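Local coordinates for lumazine protein (Photobacterium kishitanii, PDB 3A3B), which serves as the antenna protein of bacterial bioluminescence, binding a lumazine or flavin chromophore and shifting luciferase emission to shorter wavelength, at residues D20-G25 and Q65-T70; L43-S48 and T69-E74; A106-I111 and S176-E181. One frame throughout, in Å; residues are numbered along the deposited sequence.

Overall arrangement
Contacts 1 and 2 belong to the N-terminal barrel and both touch FMN; contact 3 belongs to the C-terminal barrel. Contacts 1 and 2 share Thr69 and Thr70, in the loop between strands 58-63 and 80-84. Contact 1 is partly buried: Ile67 packs inside, while Asp20 and Asn68 lie at the surface. Contact 2 is buried throughout and mostly apolar, apart from one water bridge. Neither has a direct hydrogen bond between its segments. Contact 3, also partly buried, is a true strand pairing with backbone hydrogen bonds. Thr71 N of contact 2 bonds Asn179 OD1 of contact 3, so the two barrels meet here.

Contact 1. Residues D20-G25 and Q65-T70. With FMN (flavin mononucleotide), chain C.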
loop_
_atom_site.group_PDB
_atom_site.type_symbol
_atom_site.label_atom_id
_atom_site.label_comp_id
_atom_site.label_asym_id
_atom_site.label_seq_id
_atom_site.Cartn_x
_atom_site.Cartn_y
_atom_site.Cartn_z
ATOM N N ASP A 20 -4.565 21.358 -0.555
ATOM C CA ASP A 20 -3.463 20.376 -0.328
ATOM C C ASP A 20 -3.728 19.376 0.821
ATOM O O ASP A 20 -2.824 19.022 1.598
ATOM C CB ASP A 20 -2.078 21.060 -0.207
ATOM C CG ASP A 20 -1.211 20.888 -1.488
ATOM O OD1 ASP A 20 -0.497 19.848 -1.631
ATOM O OD2 ASP A 20 -1.245 21.805 -2.352
ATOM N N THR A 21 -4.991 18.970 0.924
ATOM C CA THR A 21 -5.455 17.927 1.819
ATOM C C THR A 21 -6.584 17.207 1.082
ATOM O O THR A 21 -7.285 17.797 0.251
ATOM C CB THR A 21 -5.994 18.507 3.162
ATOM O OG1 THR A 21 -4.949 19.210 3.855
ATOM C CG2 THR A 21 -6.461 17.412 4.065
ATOM N N GLN A 22 -6.757 15.919 1.387
ATOM C CA GLN A 22 -7.873 15.149 0.879
ATOM C C GLN A 22 -8.358 14.256 1.985
ATOM O O GLN A 22 -7.551 13.678 2.690
ATOM C CB GLN A 22 -7.464 14.255 -0.301
ATOM C CG GLN A 22 -7.026 15.003 -1.568
ATOM C CD GLN A 22 -6.629 14.054 -2.687
ATOM O OE1 GLN A 22 -6.698 12.838 -2.538
ATOM N NE2 GLN A 22 -6.171 14.610 -3.806
ATOM N N ARG A 23 -9.671 14.155 2.122
ATOM C CA ARG A 23 -10.278 13.214 3.055
ATOM C C ARG A 23 -10.793 12.006 2.274
ATOM O O ARG A 23 -11.656 12.135 1.390
ATOM C CB ARG A 23 -11.414 13.862 3.829
ATOM C CG ARG A 23 -12.055 12.912 4.818
ATOM C CD ARG A 23 -12.872 13.578 5.891
ATOM N NE ARG A 23 -12.075 14.248 6.902
ATOM C CZ ARG A 23 -12.556 14.658 8.072
ATOM N NH1 ARG A 23 -13.837 14.444 8.365
ATOM N NH2 ARG A 23 -11.766 15.284 8.932
ATOM N N HIS A 24 -10.255 10.832 2.605
ATOM C CA HIS A 24 -10.720 9.563 1.993
ATOM C C HIS A 24 -11.589 8.820 2.994
ATOM O O HIS A 24 -11.140 8.576 4.119
ATOM C CB HIS A 24 -9.503 8.708 1.613
ATOM C CG HIS A 24 -8.736 9.232 0.429
ATOM N ND1 HIS A 24 -8.414 10.566 0.275
ATOM C CD2 HIS A 24 -8.209 8.596 -0.641
ATOM C CE1 HIS A 24 -7.719 10.728 -0.838
ATOM N NE2 HIS A 24 -7.601 9.552 -1.420
ATOM N N GLY A 25 -12.798 8.465 2.578
ATOM C CA GLY A 25 -13.723 7.614 3.320
ATOM C C GLY A 25 -13.558 6.237 2.718
ATOM O O GLY A 25 -13.718 6.060 1.501
ATOM N N GLN A 65 -0.205 15.600 5.560
ATOM C CA GLN A 65 1.226 15.337 5.654
ATOM C C GLN A 65 1.777 14.359 4.597
ATOM O O GLN A 65 2.905 14.522 4.125
ATOM C CB GLN A 65 1.559 14.812 7.045
ATOM C CG GLN A 65 3.001 14.433 7.244
ATOM C CD GLN A 65 3.307 13.991 8.663
ATOM O OE1 GLN A 65 2.401 13.799 9.504
ATOM N NE2 GLN A 65 4.594 13.827 8.948
ATOM N N ALA A 66 0.991 13.349 4.223
ATOM C CA ALA A 66 1.448 12.318 3.258
ATOM C C ALA A 66 1.154 12.668 1.797
ATOM O O ALA A 66 1.527 11.919 0.880
ATOM C CB ALA A 66 0.798 10.942 3.624
ATOM N N ILE A 67 0.469 13.791 1.572
ATOM C CA ILE A 67 -0.202 14.070 0.252
ATOM C C ILE A 67 0.736 14.152 -0.978
ATOM O O ILE A 67 0.321 13.861 -2.103
ATOM C CB ILE A 67 -1.103 15.339 0.320
ATOM C CG1 ILE A 67 -2.133 15.414 -0.811
ATOM C CG2 ILE A 67 -0.245 16.591 0.275
ATOM C CD1 ILE A 67 -3.395 14.560 -0.653
ATOM N N ASN A 68 1.979 14.541 -0.767
ATOM C CA ASN A 68 2.911 14.740 -1.895
ATOM C C ASN A 68 3.914 13.623 -2.098
ATOM O O ASN A 68 4.675 13.664 -3.051
ATOM C CB ASN A 68 3.666 16.086 -1.760
ATOM C CG ASN A 68 2.732 17.260 -1.717
ATOM O OD1 ASN A 68 2.825 18.089 -0.806
ATOM N ND2 ASN A 68 1.789 17.329 -2.688
ATOM N N THR A 69 3.876 12.627 -1.202
ATOM C CA THR A 69 4.873 11.549 -1.101
ATOM C C THR A 69 4.238 10.149 -1.041
ATOM O O THR A 69 4.889 9.177 -0.585
ATOM C CB THR A 69 5.666 11.743 0.168
ATOM O OG1 THR A 69 4.752 12.002 1.256
ATOM C CG2 THR A 69 6.642 12.963 -0.002
ATOM N N THR A 70 2.970 10.061 -1.466
ATOM C CA THR A 70 2.221 8.796 -1.461
ATOM C C THR A 70 1.310 8.836 -2.656
ATOM O O THR A 70 1.184 9.868 -3.280
ATOM C CB THR A 70 1.434 8.540 -0.128
ATOM O OG1 THR A 70 0.478 9.579 0.080
ATOM C CG2 THR A 70 2.353 8.421 1.074
HETATM N N1 FMN C . -0.038 11.536 7.307
HETATM C C2 FMN C . -1.201 12.001 6.811
HETATM O O2 FMN C . -1.208 12.576 5.742
HETATM N N3 FMN C . -2.360 11.828 7.533
HETATM C C4 FMN C . -2.353 11.154 8.724
HETATM O O4 FMN C . -3.450 10.800 9.180
HETATM C C4A FMN C . -1.151 10.686 9.230
HETATM N N5 FMN C . -1.051 10.042 10.443
HETATM C C5A FMN C . 0.189 9.579 10.867
HETATM C C6 FMN C . 0.281 8.944 12.093
HETATM C C7 FMN C . 1.481 8.467 12.610
HETATM C C7M FMN C . 1.553 8.102 14.081
HETATM C C8 FMN C . 2.639 8.664 11.867
HETATM C C8M FMN C . 3.962 8.248 12.466
HETATM C C9 FMN C . 2.579 9.323 10.621
HETATM C C9A FMN C . 1.338 9.778 10.115
HETATM N N10 FMN C . 1.240 10.452 8.928
HETATM C C10 FMN C . 0.016 10.885 8.492
HETATM C "C1'" FMN C . 2.438 10.725 8.041
HETATM C "C2'" FMN C . 2.596 9.678 6.911
HETATM O "O2'" FMN C . 2.760 8.384 7.447
HETATM C "C3'" FMN C . 3.866 10.056 6.148
HETATM O "O3'" FMN C . 3.657 11.370 5.672
HETATM C "C4'" FMN C . 4.240 9.131 4.968
HETATM O "O4'" FMN C . 4.312 7.794 5.339
HETATM C "C5'" FMN C . 5.746 9.194 4.798
HETATM O "O5'" FMN C . 6.042 10.187 3.924
HETATM P P FMN C . 6.918 11.496 4.383
HETATM O O1P FMN C . 7.236 11.994 2.994
HETATM O O2P FMN C . 8.143 11.209 5.243
HETATM O O3P FMN C . 5.990 12.435 5.135
#
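Thr21 and Ile67 make the closest backbone approach, with their CA atoms 6.7 Å apart. Residues 20-21 lead into strand 22-27, while 66-69 form a type I beta turn. No hydrogen bond joins the two segments, so side chains carry the contact. Ile67 is the main one. Its CG1 is anti to the backbone N (chi1 -161°), and this branch carries CD1 across to Gln22. CD1 meets Gln22 CG at 3.8 Å, and the two side chains cross at about a right angle. The other branch, CG2, lies 3.8 Å from Asp20 OD1. The same OD1 is 3.6 Å from Asn68 ND2, too long for a hydrogen bond. The carboxylate and amide planes are turned 62° apart.

The turn lies in a loop of the N-terminal lumazine-binding barrel, of the riboflavin synthase type, and it holds FMN directly. Ala66 N donates to FMN O2 at 2.8 Å, with an angle of 153° at the hydrogen. Gln65 lies alongside the ligand, its extended chain bringing OE1 within 3.4 Å of FMN C1'. Thr69 OG1 lies 3.0 Å from FMN O1P, but its proton may instead go to Ala66 O. Ala66 O already accepts two bonds, from opposite faces of its plane. One comes from Thr69 N. The other comes from Thr70 OG1 at 2.7 Å, from above the carbonyl plane. These bonds tie the turn together behind the flavin-binding N-H. On the strand side, Arg23 forms a salt bridge with Asp62, whose carbonyl O also bonds FMN.

Contact 2. Residues L43-S48 and T69-E74; sequences LVNGCS and TTTFRE. With FMN (flavin mononucleotide), chain C.
Val44 meets Phe72 with both its side chain and its carbonyl. CG1, anti to the backbone N (chi1 -178°), packs 3.7 Å from Phe72 CE1 at the ring edge. Val44 O comes 3.4 Å from Phe72 CZ, also near the ring plane. The same carbonyl accepts Cys47 N, and Val44 N in turn donates to Cys47 O. These two bonds close a type I' beta turn, which fits the positive phi of Asn45 and Gly46.

Asn45 sits on this turn and points toward Thr71. Its ND2 and Thr71 OG1 are too far apart to bond directly, but a water bridges them. The water accepts from Asn45 ND2 at 3.1 Å and lies 2.6 Å from Thr71 OG1. It also sits over the centre of one face of the Phe72 ring, 3.1 Å above the plane. Asn45 OD1 is held by Asn82 N.

Cys47 reaches the ring edge too, with CB 3.9 Å from Phe72 CE2. Its SG makes a sulfur-aromatic contact at the edge, 5.5 Å from the ring centroid. SG also touches Thr70 CG2 and lies near the ribityl chain of FMN. Ser48 O accepts a hydrogen bond from FMN O2' at 2.8 Å, so the strand after the turn lines the chromophore site.

The hairpin is formed by strands 41-44 and 47-55 of the N-terminal barrel. Phe72 lies in the short 3-10 segment 72-74 and also touches Leu49. Val81 of strand 80-84 packs on Val44 and Asn45. Strand 177-182 of the second barrel adjoins Thr70 and Thr71.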
loop_
_atom_site.group_PDB
_atom_site.type_symbol
_atom_site.label_atom_id
_atom_site.label_comp_id
_atom_site.label_asym_id
_atom_site.label_seq_id
_atom_site.Cartn_x
_atom_site.Cartn_y
_atom_site.Cartn_z
ATOM N N LEU A 43 -2.144 1.071 8.947
ATOM C CA LEU A 43 -1.539 1.198 7.626
ATOM C C LEU A 43 -2.570 1.142 6.524
ATOM O O LEU A 43 -3.412 0.231 6.472
ATOM C CB LEU A 43 -0.435 0.136 7.386
ATOM C CG LEU A 43 0.832 0.229 8.274
ATOM C CD1 LEU A 43 1.941 -0.645 7.656
ATOM C CD2 LEU A 43 1.386 1.652 8.396
ATOM N N VAL A 44 -2.514 2.126 5.626
ATOM C CA VAL A 44 -3.342 2.098 4.428
ATOM C C VAL A 44 -2.379 2.174 3.227
ATOM O O VAL A 44 -1.675 3.165 3.054
ATOM C CB VAL A 44 -4.339 3.295 4.331
ATOM C CG1 VAL A 44 -5.190 3.152 3.056
ATOM C CG2 VAL A 44 -5.273 3.416 5.638
ATOM N N ASN A 45 -2.417 1.166 2.369
ATOM C CA ASN A 45 -1.373 0.984 1.349
ATOM C C ASN A 45 0.038 1.174 1.931
ATOM O O ASN A 45 0.920 1.750 1.274
ATOM C CB ASN A 45 -1.603 1.895 0.133
ATOM C CG ASN A 45 -2.735 1.403 -0.769
ATOM O OD1 ASN A 45 -3.075 0.216 -0.796
ATOM N ND2 ASN A 45 -3.305 2.315 -1.527
ATOM N N GLY A 46 0.242 0.661 3.161
ATOM C CA GLY A 46 1.539 0.682 3.798
ATOM C C GLY A 46 1.858 2.023 4.459
ATOM O O GLY A 46 2.924 2.180 5.008
ATOM N N CYS A 47 0.933 2.987 4.411
ATOM C CA CYS A 47 1.204 4.323 4.967
ATOM C C CYS A 47 0.489 4.533 6.328
ATOM O O CYS A 47 -0.730 4.249 6.437
ATOM C CB CYS A 47 0.792 5.403 3.931
ATOM S SG CYS A 47 0.944 7.138 4.500
ATOM N N SER A 48 1.217 4.998 7.359
ATOM C CA SER A 48 0.572 5.336 8.637
ATOM C C SER A 48 -0.327 6.531 8.441
ATOM O O SER A 48 0.125 7.632 8.020
ATOM C CB SER A 48 1.576 5.683 9.741
ATOM O OG SER A 48 2.280 4.529 10.119
ATOM N N THR A 69 3.876 12.627 -1.202
ATOM C CA THR A 69 4.873 11.549 -1.101
ATOM C C THR A 69 4.238 10.149 -1.041
ATOM O O THR A 69 4.889 9.177 -0.585
ATOM C CB THR A 69 5.666 11.743 0.168
ATOM O OG1 THR A 69 4.752 12.002 1.256
ATOM C CG2 THR A 69 6.642 12.963 -0.002
ATOM N N THR A 70 2.970 10.061 -1.466
ATOM C CA THR A 70 2.221 8.796 -1.461
ATOM C C THR A 70 1.310 8.836 -2.656
ATOM O O THR A 70 1.184 9.868 -3.280
ATOM C CB THR A 70 1.434 8.540 -0.128
ATOM O OG1 THR A 70 0.478 9.579 0.080
ATOM C CG2 THR A 70 2.353 8.421 1.074
ATOM N N THR A 71 0.699 7.706 -3.001
ATOM C CA THR A 71 -0.215 7.585 -4.135
ATOM C C THR A 71 -1.621 8.136 -3.883
ATOM O O THR A 71 -2.418 8.227 -4.827
ATOM C CB THR A 71 -0.324 6.101 -4.572
ATOM O OG1 THR A 71 -0.776 5.320 -3.446
ATOM C CG2 THR A 71 1.062 5.567 -5.009
ATOM N N PHE A 72 -1.947 8.495 -2.640
ATOM C CA PHE A 72 -3.329 8.893 -2.313
ATOM C C PHE A 72 -3.959 9.922 -3.276
ATOM O O PHE A 72 -5.118 9.762 -3.653
ATOM C CB PHE A 72 -3.468 9.317 -0.843
ATOM C CG PHE A 72 -3.352 8.167 0.111
ATOM C CD1 PHE A 72 -4.379 7.224 0.203
ATOM C CD2 PHE A 72 -2.225 8.024 0.901
ATOM C CE1 PHE A 72 -4.252 6.121 1.067
ATOM C CE2 PHE A 72 -2.085 6.952 1.770
ATOM C CZ PHE A 72 -3.084 5.990 1.854
ATOM N N ARG A 73 -3.170 10.924 -3.696
ATOM C CA ARG A 73 -3.593 12.025 -4.619
ATOM C C ARG A 73 -4.205 11.500 -5.885
ATOM O O ARG A 73 -5.014 12.167 -6.507
ATOM C CB ARG A 73 -2.385 12.818 -5.144
ATOM C CG ARG A 73 -1.776 13.923 -4.342
ATOM C CD ARG A 73 -0.430 14.320 -5.075
ATOM N NE ARG A 73 0.234 13.091 -5.538
ATOM C CZ ARG A 73 1.514 12.959 -5.922
ATOM N NH1 ARG A 73 2.355 13.997 -5.920
ATOM N NH2 ARG A 73 1.962 11.756 -6.305
ATOM N N GLU A 74 -3.768 10.329 -6.313
ATOM C CA GLU A 74 -4.124 9.832 -7.634
ATOM C C GLU A 74 -5.184 8.725 -7.625
ATOM O O GLU A 74 -5.721 8.337 -8.677
ATOM C CB GLU A 74 -2.861 9.394 -8.344
ATOM C CG GLU A 74 -1.983 10.580 -8.835
ATOM C CD GLU A 74 -1.008 10.139 -9.911
ATOM O OE1 GLU A 74 -0.360 9.078 -9.719
ATOM O OE2 GLU A 74 -0.899 10.834 -10.946
HETATM N N1 FMN C . -0.038 11.536 7.307
HETATM C C2 FMN C . -1.201 12.001 6.811
HETATM O O2 FMN C . -1.208 12.576 5.742
HETATM N N3 FMN C . -2.360 11.828 7.533
HETATM C C4 FMN C . -2.353 11.154 8.724
HETATM O O4 FMN C . -3.450 10.800 9.180
HETATM C C4A FMN C . -1.151 10.686 9.230
HETATM N N5 FMN C . -1.051 10.042 10.443
HETATM C C5A FMN C . 0.189 9.579 10.867
HETATM C C6 FMN C . 0.281 8.944 12.093
HETATM C C7 FMN C . 1.481 8.467 12.610
HETATM C C7M FMN C . 1.553 8.102 14.081
HETATM C C8 FMN C . 2.639 8.664 11.867
HETATM C C8M FMN C . 3.962 8.248 12.466
HETATM C C9 FMN C . 2.579 9.323 10.621
HETATM C C9A FMN C . 1.338 9.778 10.115
HETATM N N10 FMN C . 1.240 10.452 8.928
HETATM C C10 FMN C . 0.016 10.885 8.492
HETATM C "C1'" FMN C . 2.438 10.725 8.041
HETATM C "C2'" FMN C . 2.596 9.678 6.911
HETATM O "O2'" FMN C . 2.760 8.384 7.447
HETATM C "C3'" FMN C . 3.866 10.056 6.148
HETATM O "O3'" FMN C . 3.657 11.370 5.672
HETATM C "C4'" FMN C . 4.240 9.131 4.968
HETATM O "O4'" FMN C . 4.312 7.794 5.339
HETATM C "C5'" FMN C . 5.746 9.194 4.798
HETATM O "O5'" FMN C . 6.042 10.187 3.924
HETATM P P FMN C . 6.918 11.496 4.383
HETATM O O1P FMN C . 7.236 11.994 2.994
HETATM O O2P FMN C . 8.143 11.209 5.243
HETATM O O3P FMN C . 5.990 12.435 5.135
HETATM O O HOH W 1 -2.012 5.158 -1.140
#

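Contact 3. Residues A106-I111 and S176-E181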
loop_
_atom_site.group_PDB
_atom_site.type_symbol
_atom_site.label_atom_id
_atom_site.label_comp_id
_atom_site.label_asym_id
_atom_site.label_seq_id
_atom_site.Cartn_x
_atom_site.Cartn_y
_atom_site.Cartn_z
ATOM N N ALA A 106 6.728 4.442 -6.422
ATOM C CA ALA A 106 7.351 3.753 -7.510
ATOM C C ALA A 106 6.247 3.491 -8.511
ATOM O O ALA A 106 5.089 3.734 -8.209
ATOM C CB ALA A 106 7.962 2.480 -7.026
ATOM N N THR A 107 6.598 3.079 -9.712
ATOM C CA THR A 107 5.596 2.808 -10.744
ATOM C C THR A 107 5.725 1.391 -11.276
ATOM O O THR A 107 6.825 0.930 -11.621
ATOM C CB THR A 107 5.703 3.831 -11.886
ATOM O OG1 THR A 107 5.626 5.142 -11.320
ATOM C CG2 THR A 107 4.565 3.674 -12.873
ATOM N N VAL A 108 4.612 0.671 -11.318
ATOM C CA VAL A 108 4.648 -0.689 -11.896
ATOM C C VAL A 108 5.109 -0.646 -13.365
ATOM O O VAL A 108 4.550 0.093 -14.167
ATOM C CB VAL A 108 3.258 -1.410 -11.784
ATOM C CG1 VAL A 108 3.303 -2.702 -12.551
ATOM C CG2 VAL A 108 2.918 -1.664 -10.316
ATOM N N ASP A 109 6.108 -1.445 -13.707
ATOM C CA ASP A 109 6.647 -1.484 -15.068
ATOM C C ASP A 109 5.934 -2.546 -15.951
ATOM O O ASP A 109 5.800 -2.374 -17.153
ATOM C CB ASP A 109 8.138 -1.767 -15.030
ATOM C CG ASP A 109 8.795 -1.590 -16.389
ATOM O OD1 ASP A 109 8.754 -0.458 -16.893
ATOM O OD2 ASP A 109 9.325 -2.585 -16.956
ATOM N N ASN A 110 5.509 -3.640 -15.324
ATOM C CA ASN A 110 4.948 -4.806 -16.007
ATOM C C ASN A 110 4.319 -5.654 -14.900
ATOM O O ASN A 110 4.888 -5.758 -13.802
ATOM C CB ASN A 110 6.056 -5.603 -16.739
ATOM C CG ASN A 110 5.498 -6.826 -17.522
ATOM O OD1 ASN A 110 4.823 -6.675 -18.556
ATOM N ND2 ASN A 110 5.787 -8.024 -17.037
ATOM N N ILE A 111 3.147 -6.231 -15.180
ATOM C CA ILE A 111 2.580 -7.277 -14.337
ATOM C C ILE A 111 2.384 -8.502 -15.233
ATOM O O ILE A 111 1.848 -8.365 -16.325
ATOM C CB ILE A 111 1.197 -6.889 -13.748
ATOM C CG1 ILE A 111 1.226 -5.540 -13.050
ATOM C CG2 ILE A 111 0.725 -7.978 -12.754
ATOM C CD1 ILE A 111 1.401 -5.618 -11.522
ATOM N N SER A 176 0.507 1.827 -12.853
ATOM C CA SER A 176 0.065 1.929 -11.473
ATOM C C SER A 176 1.214 2.458 -10.597
ATOM O O SER A 176 2.339 1.955 -10.644
ATOM C CB SER A 176 -0.379 0.548 -10.940
ATOM O OG SER A 176 -1.635 0.143 -11.491
ATOM N N ASP A 177 0.932 3.484 -9.823
ATOM C CA ASP A 177 1.909 3.946 -8.859
ATOM C C ASP A 177 1.634 3.188 -7.555
ATOM O O ASP A 177 0.504 2.806 -7.298
ATOM C CB ASP A 177 1.786 5.442 -8.655
ATOM C CG ASP A 177 2.400 6.254 -9.812
ATOM O OD1 ASP A 177 3.170 5.709 -10.641
ATOM O OD2 ASP A 177 2.108 7.456 -9.849
ATOM N N VAL A 178 2.675 2.974 -6.762
ATOM C CA VAL A 178 2.613 2.234 -5.514
ATOM C C VAL A 178 3.448 2.962 -4.471
ATOM O O VAL A 178 4.404 3.660 -4.816
ATOM C CB VAL A 178 3.140 0.759 -5.656
ATOM C CG1 VAL A 178 2.298 -0.016 -6.657
ATOM C CG2 VAL A 178 4.625 0.667 -6.078
ATOM N N ASN A 179 3.077 2.828 -3.200
ATOM C CA ASN A 179 3.913 3.306 -2.115
ATOM C C ASN A 179 4.983 2.280 -1.804
ATOM O O ASN A 179 4.674 1.108 -1.575
ATOM C CB ASN A 179 3.027 3.486 -0.872
ATOM C CG ASN A 179 1.960 4.490 -1.092
ATOM O OD1 ASN A 179 2.182 5.469 -1.823
ATOM N ND2 ASN A 179 0.772 4.277 -0.481
ATOM N N VAL A 180 6.232 2.699 -1.735
ATOM C CA VAL A 180 7.317 1.775 -1.352
ATOM C C VAL A 180 7.923 2.147 0.005
ATOM O O VAL A 180 8.111 3.332 0.308
ATOM C CB VAL A 180 8.393 1.584 -2.481
ATOM C CG1 VAL A 180 8.630 2.833 -3.268
ATOM C CG2 VAL A 180 9.714 1.002 -1.917
ATOM N N GLU A 181 8.181 1.136 0.837
ATOM C CA GLU A 181 8.955 1.334 2.041
ATOM C C GLU A 181 10.153 0.422 1.984
ATOM O O GLU A 181 9.999 -0.807 1.995
ATOM C CB GLU A 181 8.152 1.069 3.336
ATOM C CG GLU A 181 8.979 1.360 4.642
ATOM C CD GLU A 181 8.202 1.123 5.956
ATOM O OE1 GLU A 181 6.941 1.028 5.967
ATOM O OE2 GLU A 181 8.861 1.080 7.001
#
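Thr107 OG1 donates to Asp177 OD1 at 2.6 Å, the shortest polar bond of this contact. The two side chains lie side by side and point the same way. The hydroxyl meets the carboxylate on its syn side, 32° out of plane. Asp177 CG is anti to its own carbonyl carbon (chi1 -77°), which brings OD1 over to Thr107. The other oxygen, OD2, lies close to the like-charged Glu74 of the N-terminal barrel, which might raise the pKa of one of these acids.

Thr107 and Asp177 are a non-hydrogen-bonded antiparallel pair. The next pair, Ala106 and Val178, is hydrogen-bonded. Ala106 N gives to Val178 O, and Val178 N gives to Ala106 O, both at 2.9 Å. Beyond Thr107, Val108 N binds Ser176 O at 2.7 Å and nearly straight.

On the face away from Thr107 and Asp177, Ala106 CB packs against Val180 CG1 at 3.8 Å and Val178 CG2 at 3.9 Å. Ile122, Ile138 and Ile140 add to this apolar layer. At Asp109 and Asn110 a classic beta bulge faces Tyr121. Strands 104-113 and 177-182 are first and last in their six-stranded sheet, and their pairing closes the C-terminal lumazine-binding barrel.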